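Local coordinates for aspartate-semialdehyde dehydrogenase (Candida albicans, PDB 3HSK), which catalyses the NADPH-dependent reductive dephosphorylation of 4-phospho-L-aspartate to aspartate beta-semialdehyde, the second step on the pathway from aspartate to methionine and threonine, at residues Cys85-Asn90 with Glu110-Glu115; Lys230-Thr235 with Met257-Gln262. One frame throughout, in Å; residues are numbered along the deposited sequence.

Contact 1: residues Cys85-Asn90 with Glu110-Glu115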
ATOM      1  N   CYS A  85     -16.502  33.466 -14.785  1.00 56.60           N
ATOM      2  CA  CYS A  85     -17.288  32.232 -14.744  1.00 55.95           C
ATOM      3  C   CYS A  85     -18.790  32.493 -14.589  1.00 55.86           C
ATOM      4  O   CYS A  85     -19.381  32.218 -13.543  1.00 55.83           O
ATOM      5  CB  CYS A  85     -16.761  31.286 -13.664  1.00 55.73           C
ATOM      6  SG  CYS A  85     -15.100  30.668 -14.017  1.00 54.62           S
ATOM      7  N   LYS A  86     -19.390  33.032 -15.648  1.00 55.82           N
ATOM      8  CA  LYS A  86     -20.828  33.292 -15.711  1.00 55.86           C
ATOM      9  C   LYS A  86     -21.399  32.751 -17.020  1.00 55.91           C
ATOM     10  O   LYS A  86     -20.745  32.843 -18.059  1.00 55.60           O
ATOM     11  CB  LYS A  86     -21.119  34.790 -15.614  1.00 55.87           C
ATOM     12  CG  LYS A  86     -20.928  35.403 -14.242  1.00 56.19           C
ATOM     13  CD  LYS A  86     -21.289  36.882 -14.293  1.00 57.35           C
ATOM     14  CE  LYS A  86     -20.504  37.685 -13.272  1.00 57.58           C
ATOM     15  NZ  LYS A  86     -20.417  39.118 -13.675  1.00 58.05           N
ATOM     16  N   PRO A  87     -22.624  32.189 -16.980  1.00 56.31           N
ATOM     17  CA  PRO A  87     -23.223  31.639 -18.200  1.00 56.72           C
ATOM     18  C   PRO A  87     -23.669  32.778 -19.118  1.00 57.10           C
ATOM     19  O   PRO A  87     -24.855  33.120 -19.182  1.00 57.06           O
ATOM     20  CB  PRO A  87     -24.406  30.822 -17.675  1.00 56.78           C
ATOM     21  CG  PRO A  87     -24.790  31.485 -16.389  1.00 56.46           C
ATOM     22  CD  PRO A  87     -23.515  32.045 -15.809  1.00 56.33           C
ATOM     23  N   GLU A  88     -22.694  33.348 -19.823  1.00 57.55           N
ATOM     24  CA  GLU A  88     -22.842  34.639 -20.473  1.00 58.03           C
ATOM     25  C   GLU A  88     -21.978  34.695 -21.718  1.00 58.12           C
ATOM     26  O   GLU A  88     -20.860  34.167 -21.731  1.00 58.14           O
ATOM     27  CB  GLU A  88     -22.378  35.724 -19.508  1.00 58.28           C
ATOM     28  CG  GLU A  88     -23.263  36.940 -19.427  1.00 58.79           C
ATOM     29  CD  GLU A  88     -22.971  37.755 -18.179  1.00 59.89           C
ATOM     30  OE1 GLU A  88     -21.842  38.288 -18.063  1.00 60.09           O
ATOM     31  OE2 GLU A  88     -23.868  37.850 -17.311  1.00 59.86           O
ATOM     32  N   GLY A  89     -22.498  35.339 -22.759  1.00 58.14           N
ATOM     33  CA  GLY A  89     -21.752  35.551 -23.995  1.00 58.36           C
ATOM     34  C   GLY A  89     -21.331  34.261 -24.674  1.00 58.39           C
ATOM     35  O   GLY A  89     -22.168  33.539 -25.221  1.00 58.53           O
ATOM     36  N   ASN A  90     -20.030  33.978 -24.632  1.00 58.36           N
ATOM     37  CA  ASN A  90     -19.462  32.787 -25.264  1.00 58.38           C
ATOM     38  C   ASN A  90     -19.861  31.490 -24.572  1.00 58.15           C
ATOM     39  O   ASN A  90     -20.020  30.457 -25.228  1.00 58.21           O
ATOM     40  CB  ASN A  90     -17.933  32.885 -25.345  1.00 58.51           C
ATOM     41  CG  ASN A  90     -17.461  33.881 -26.395  1.00 59.08           C
ATOM     42  OD1 ASN A  90     -18.083  34.043 -27.451  1.00 59.70           O
ATOM     43  ND2 ASN A  90     -16.347  34.550 -26.110  1.00 59.23           N
ATOM     44  N   GLU A 110     -21.579  26.273 -11.055  1.00 46.89           N
ATOM     45  CA  GLU A 110     -22.081  25.159 -11.866  1.00 47.14           C
ATOM     46  C   GLU A 110     -23.605  25.078 -11.856  1.00 47.36           C
ATOM     47  O   GLU A 110     -24.211  24.705 -12.856  1.00 47.27           O
ATOM     48  CB  GLU A 110     -21.467  23.836 -11.410  1.00 46.93           C
ATOM     49  CG  GLU A 110     -20.008  23.674 -11.804  1.00 46.89           C
ATOM     50  CD  GLU A 110     -19.302  22.558 -11.052  1.00 47.19           C
ATOM     51  OE1 GLU A 110     -19.963  21.834 -10.277  1.00 47.07           O
ATOM     52  OE2 GLU A 110     -18.076  22.405 -11.235  1.00 47.22           O
ATOM     53  N   LYS A 111     -24.210  25.450 -10.729  1.00 47.92           N
ATOM     54  CA  LYS A 111     -25.664  25.488 -10.588  1.00 48.41           C
ATOM     55  C   LYS A 111     -26.279  26.522 -11.529  1.00 48.29           C
ATOM     56  O   LYS A 111     -27.253  26.227 -12.219  1.00 48.44           O
ATOM     57  CB  LYS A 111     -26.054  25.776  -9.136  1.00 48.58           C
ATOM     58  CG  LYS A 111     -27.558  25.783  -8.856  1.00 49.33           C
ATOM     59  CD  LYS A 111     -27.826  26.211  -7.420  1.00 49.52           C
ATOM     60  CE  LYS A 111     -29.314  26.430  -7.153  1.00 52.10           C
ATOM     61  NZ  LYS A 111     -30.113  25.162  -7.172  1.00 53.31           N
ATOM     62  N   SER A 112     -25.700  27.721 -11.569  1.00 48.16           N
ATOM     63  CA  SER A 112     -26.182  28.757 -12.483  1.00 48.03           C
ATOM     64  C   SER A 112     -25.958  28.379 -13.948  1.00 47.84           C
ATOM     65  O   SER A 112     -26.760  28.743 -14.818  1.00 48.08           O
ATOM     66  CB  SER A 112     -25.573  30.121 -12.159  1.00 48.01           C
ATOM     67  OG  SER A 112     -24.174  30.038 -11.999  1.00 48.72           O
ATOM     68  N   PHE A 113     -24.885  27.639 -14.221  1.00 47.48           N
ATOM     69  CA  PHE A 113     -24.666  27.091 -15.565  1.00 47.40           C
ATOM     70  C   PHE A 113     -25.768  26.101 -15.966  1.00 47.25           C
ATOM     71  O   PHE A 113     -26.322  26.206 -17.061  1.00 47.30           O
ATOM     72  CB  PHE A 113     -23.259  26.494 -15.716  1.00 47.14           C
ATOM     73  CG  PHE A 113     -22.233  27.495 -16.178  1.00 47.11           C
ATOM     74  CD1 PHE A 113     -21.803  28.517 -15.331  1.00 47.11           C
ATOM     75  CD2 PHE A 113     -21.716  27.432 -17.466  1.00 46.99           C
ATOM     76  CE1 PHE A 113     -20.866  29.461 -15.764  1.00 46.92           C
ATOM     77  CE2 PHE A 113     -20.779  28.370 -17.908  1.00 46.91           C
ATOM     78  CZ  PHE A 113     -20.359  29.388 -17.053  1.00 46.76           C
ATOM     79  N   VAL A 114     -26.093  25.173 -15.067  1.00 47.11           N
ATOM     80  CA  VAL A 114     -27.196  24.233 -15.276  1.00 47.22           C
ATOM     81  C   VAL A 114     -28.516  24.995 -15.446  1.00 47.35           C
ATOM     82  O   VAL A 114     -29.270  24.724 -16.388  1.00 47.05           O
ATOM     83  CB  VAL A 114     -27.298  23.184 -14.132  1.00 47.16           C
ATOM     84  CG1 VAL A 114     -28.577  22.346 -14.259  1.00 47.28           C
ATOM     85  CG2 VAL A 114     -26.077  22.270 -14.135  1.00 47.26           C
ATOM     86  N   GLU A 115     -28.766  25.959 -14.553  1.00 47.35           N
ATOM     87  CA  GLU A 115     -29.953  26.824 -14.624  1.00 47.71           C
ATOM     88  C   GLU A 115     -30.095  27.542 -15.965  1.00 47.20           C
ATOM     89  O   GLU A 115     -31.213  27.736 -16.445  1.00 47.35           O
ATOM     90  CB  GLU A 115     -29.977  27.837 -13.473  1.00 47.55           C
ATOM     91  CG  GLU A 115     -30.394  27.235 -12.135  1.00 48.40           C
ATOM     92  CD  GLU A 115     -30.227  28.183 -10.952  1.00 49.07           C
ATOM     93  OE1 GLU A 115     -29.569  29.241 -11.084  1.00 51.84           O
ATOM     94  OE2 GLU A 115     -30.749  27.857  -9.865  1.00 51.96           O
TER
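P87, at the centre of an inverse gamma turn, lays CB and CA over one face of the F113 ring. CB of P87 makes a CH-pi contact, 4.1 Å from the ring centroid and only 4° off the normal, while CA of P87 is displaced toward the rim. The pyrrolidine also reaches past the ring, so that P87 CD meets F113 CE1 at 3.7 Å and P87 CG comes to 3.7 Å from the carbonyl O of S112, one residue back on the helix. F113 has CG on the side of the backbone N, and its chi1 of -89° swings the ring toward the loop, bringing the far end against the K86-P87 backbone. There CZ of F113 is 3.5 Å from the carbonyl carbon of K86, and the backbone of C85 lies at the ring edge, its O 3.8 Å from F113 CE1. The hydroxyl of S112 is engaged with its own helix, at D108 and I109. Beyond the contact, F91 meets F113 edge-to-face, and L25 and V120 pack on the same phenylalanine. This is loop-on-helix packing in the Rossmann-type NAD-binding domain, next to the NADP pocket, which C85 helps to line.

Contact 2: residues Lys230-Thr235 with Met257-Gln262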
ATOM      1  N   LYS A 230     -14.148   9.289  -0.027  1.00 40.17           N
ATOM      2  CA  LYS A 230     -14.354   9.416  -1.466  1.00 40.62           C
ATOM      3  C   LYS A 230     -14.345   8.040  -2.125  1.00 40.68           C
ATOM      4  O   LYS A 230     -15.324   7.626  -2.745  1.00 40.90           O
ATOM      5  CB  LYS A 230     -13.223  10.264  -2.044  1.00 40.79           C
ATOM      6  CG  LYS A 230     -13.562  11.106  -3.249  1.00 42.10           C
ATOM      7  CD  LYS A 230     -12.605  12.299  -3.384  1.00 43.91           C
ATOM      8  CE  LYS A 230     -12.899  13.393  -2.332  1.00 45.38           C
ATOM      9  NZ  LYS A 230     -12.199  14.690  -2.596  1.00 45.35           N
ATOM     10  N   LEU A 231     -13.238   7.327  -1.950  1.00 40.81           N
ATOM     11  CA  LEU A 231     -13.027   6.012  -2.545  1.00 40.94           C
ATOM     12  C   LEU A 231     -14.115   5.011  -2.145  1.00 40.85           C
ATOM     13  O   LEU A 231     -14.654   4.300  -2.990  1.00 40.91           O
ATOM     14  CB  LEU A 231     -11.644   5.491  -2.140  1.00 41.09           C
ATOM     15  CG  LEU A 231     -10.749   4.795  -3.167  1.00 41.25           C
ATOM     16  CD1 LEU A 231     -10.747   5.547  -4.461  1.00 41.81           C
ATOM     17  CD2 LEU A 231      -9.336   4.703  -2.637  1.00 41.13           C
ATOM     18  N   GLU A 232     -14.439   4.974  -0.857  1.00 40.72           N
ATOM     19  CA  GLU A 232     -15.428   4.044  -0.328  1.00 40.79           C
ATOM     20  C   GLU A 232     -16.866   4.349  -0.772  1.00 40.97           C
ATOM     21  O   GLU A 232     -17.614   3.437  -1.118  1.00 41.09           O
ATOM     22  CB  GLU A 232     -15.337   3.984   1.197  1.00 40.62           C
ATOM     23  CG  GLU A 232     -14.066   3.307   1.686  1.00 40.30           C
ATOM     24  CD  GLU A 232     -13.880   3.397   3.181  1.00 40.09           C
ATOM     25  OE1 GLU A 232     -14.835   3.779   3.891  1.00 40.15           O
ATOM     26  OE2 GLU A 232     -12.766   3.089   3.650  1.00 39.84           O
ATOM     27  N   TRP A 233     -17.233   5.629  -0.769  1.00 40.95           N
ATOM     28  CA  TRP A 233     -18.586   6.053  -1.124  1.00 41.14           C
ATOM     29  C   TRP A 233     -18.838   6.080  -2.631  1.00 41.03           C
ATOM     30  O   TRP A 233     -19.881   5.617  -3.098  1.00 41.19           O
ATOM     31  CB  TRP A 233     -18.904   7.427  -0.516  1.00 41.38           C
ATOM     32  CG  TRP A 233     -20.355   7.763  -0.588  1.00 41.45           C
ATOM     33  CD1 TRP A 233     -21.287   7.590   0.399  1.00 41.74           C
ATOM     34  CD2 TRP A 233     -21.055   8.315  -1.711  1.00 41.29           C
ATOM     35  NE1 TRP A 233     -22.524   8.011  -0.038  1.00 42.08           N
ATOM     36  CE2 TRP A 233     -22.411   8.458  -1.330  1.00 41.78           C
ATOM     37  CE3 TRP A 233     -20.668   8.716  -3.000  1.00 41.86           C
ATOM     38  CZ2 TRP A 233     -23.384   8.977  -2.195  1.00 41.57           C
ATOM     39  CZ3 TRP A 233     -21.638   9.231  -3.864  1.00 41.73           C
ATOM     40  CH2 TRP A 233     -22.981   9.353  -3.454  1.00 41.47           C
ATOM     41  N   GLU A 234     -17.899   6.645  -3.386  1.00 40.84           N
ATOM     42  CA  GLU A 234     -18.069   6.814  -4.832  1.00 40.67           C
ATOM     43  C   GLU A 234     -18.176   5.490  -5.583  1.00 40.56           C
ATOM     44  O   GLU A 234     -18.952   5.369  -6.532  1.00 40.36           O
ATOM     45  CB  GLU A 234     -16.935   7.650  -5.420  1.00 40.55           C
ATOM     46  CG  GLU A 234     -16.975   9.122  -5.026  1.00 41.31           C
ATOM     47  CD  GLU A 234     -15.985   9.971  -5.807  1.00 41.25           C
ATOM     48  OE1 GLU A 234     -15.375   9.466  -6.772  1.00 42.77           O
ATOM     49  OE2 GLU A 234     -15.823  11.151  -5.457  1.00 42.04           O
ATOM     50  N   THR A 235     -17.393   4.500  -5.164  1.00 40.32           N
ATOM     51  CA  THR A 235     -17.408   3.197  -5.826  1.00 40.37           C
ATOM     52  C   THR A 235     -18.799   2.544  -5.722  1.00 39.85           C
ATOM     53  O   THR A 235     -19.255   1.887  -6.656  1.00 39.56           O
ATOM     54  CB  THR A 235     -16.291   2.263  -5.294  1.00 40.43           C
ATOM     55  OG1 THR A 235     -16.363   2.192  -3.873  1.00 41.83           O
ATOM     56  CG2 THR A 235     -14.931   2.796  -5.659  1.00 40.38           C
ATOM     57  N   MET A 257     -22.356  -4.434  -0.032  1.00 48.25           N
ATOM     58  CA  MET A 257     -20.952  -4.322  -0.437  1.00 47.23           C
ATOM     59  C   MET A 257     -20.167  -3.540   0.607  1.00 46.66           C
ATOM     60  O   MET A 257     -20.555  -2.435   0.992  1.00 46.51           O
ATOM     61  CB  MET A 257     -20.818  -3.668  -1.820  1.00 47.22           C
ATOM     62  CG  MET A 257     -19.382  -3.457  -2.299  1.00 47.30           C
ATOM     63  SD  MET A 257     -19.236  -2.891  -4.014  1.00 46.81           S
ATOM     64  CE  MET A 257     -19.811  -1.214  -3.864  1.00 46.58           C
ATOM     65  N   LYS A 258     -19.076  -4.137   1.074  1.00 45.80           N
ATOM     66  CA  LYS A 258     -18.163  -3.476   1.994  1.00 45.15           C
ATOM     67  C   LYS A 258     -16.952  -3.008   1.211  1.00 44.41           C
ATOM     68  O   LYS A 258     -16.404  -3.749   0.385  1.00 44.24           O
ATOM     69  CB  LYS A 258     -17.734  -4.414   3.126  1.00 45.43           C
ATOM     70  CG  LYS A 258     -18.876  -5.141   3.835  1.00 46.15           C
ATOM     71  CD  LYS A 258     -19.688  -4.209   4.739  1.00 47.63           C
ATOM     72  CE  LYS A 258     -20.833  -4.955   5.426  1.00 48.39           C
ATOM     73  NZ  LYS A 258     -20.359  -6.176   6.139  1.00 48.81           N
ATOM     74  N   VAL A 259     -16.554  -1.766   1.456  1.00 43.30           N
ATOM     75  CA  VAL A 259     -15.416  -1.173   0.769  1.00 42.59           C
ATOM     76  C   VAL A 259     -14.492  -0.518   1.800  1.00 41.62           C
ATOM     77  O   VAL A 259     -14.922   0.327   2.595  1.00 41.23           O
ATOM     78  CB  VAL A 259     -15.855  -0.154  -0.310  1.00 42.93           C
ATOM     79  CG1 VAL A 259     -16.501  -0.855  -1.509  1.00 43.18           C
ATOM     80  CG2 VAL A 259     -16.841   0.837   0.274  1.00 44.19           C
ATOM     81  N   SER A 260     -13.229  -0.929   1.795  1.00 40.26           N
ATOM     82  CA  SER A 260     -12.271  -0.424   2.765  1.00 39.48           C
ATOM     83  C   SER A 260     -11.058   0.165   2.057  1.00 38.59           C
ATOM     84  O   SER A 260     -10.344  -0.544   1.346  1.00 38.19           O
ATOM     85  CB  SER A 260     -11.845  -1.530   3.726  1.00 39.52           C
ATOM     86  OG  SER A 260     -11.075  -1.000   4.788  1.00 40.78           O
ATOM     87  N   ALA A 261     -10.854   1.469   2.238  1.00 37.33           N
ATOM     88  CA  ALA A 261      -9.752   2.178   1.590  1.00 36.56           C
ATOM     89  C   ALA A 261      -8.697   2.650   2.582  1.00 36.09           C
ATOM     90  O   ALA A 261      -9.017   3.103   3.682  1.00 35.84           O
ATOM     91  CB  ALA A 261     -10.274   3.348   0.784  1.00 36.37           C
ATOM     92  N   GLN A 262      -7.438   2.534   2.178  1.00 35.89           N
ATOM     93  CA  GLN A 262      -6.315   3.103   2.913  1.00 35.42           C
ATOM     94  C   GLN A 262      -5.414   3.821   1.905  1.00 35.46           C
ATOM     95  O   GLN A 262      -4.804   3.191   1.030  1.00 35.91           O
ATOM     96  CB  GLN A 262      -5.562   2.025   3.712  1.00 35.46           C
ATOM     97  CG  GLN A 262      -6.387   1.415   4.850  1.00 34.91           C
ATOM     98  CD  GLN A 262      -5.580   0.602   5.848  1.00 35.98           C
ATOM     99  OE1 GLN A 262      -5.895  -0.563   6.104  1.00 38.13           O
ATOM    100  NE2 GLN A 262      -4.554   1.211   6.439  1.00 35.04           N
TER
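L231 opens the contact by laying CB and CD2 against the methyl of A261, with CD2 3.8 Å from A261 CB. E232 follows and supplies the polar link. Its CG is anti to the carbonyl carbon (chi1 -70°) and the chain runs extended from there, passing along the strand with CG 3.2 Å from V259 O and bringing the carboxylate to the next inward-facing residue. A261 N donates to E232 OE2 over 2.9 Å in a nearly straight bond (169°), arriving on the anti side and slightly out of the carboxylate plane. The same OE2 forms a salt bridge with K352 of the second subunit, so one oxygen ties helix, strand and dimer partner together; the lysine charge would be expected to favour the ionised carboxylate. E232 CB also packs on V259 CG2 at 3.6 Å. One turn on, T235 turns its hydroxyl back to L231 O (2.9 Å), and OG1 stays 3.9 Å from V259 CG1 as the two side chains run by one another in opposing senses. The 230-235 part of helix 227-238 runs roughly antiparallel to strand 258-262, their local axes 7.5 Å apart at 151°, and L231 and T235 also pack on helix 172-188. Strand 258-262, outermost of its mixed sheet within the chain, pairs with strand 191-199, while S260 reaches D346 of the second subunit.

In the fold
Contact 1 and contact 2 belong to different parts of the subunit, the first to the NAD-binding domain and the second to the dimerisation domain. Their centres are about 33 Å apart and their nearest atoms about 12 Å, so they do not meet, and along the chain both segments of contact 1 precede those of contact 2. The side chain of C85 is about 4 Å from the bound NADP, whereas that of L231 is about 9 Å from those of C172 and H272, the predicted acyl-thioester and proton-acceptor residues. Contact 2 also meets the second subunit; within the assembly, contact 1 touches no other protein chain.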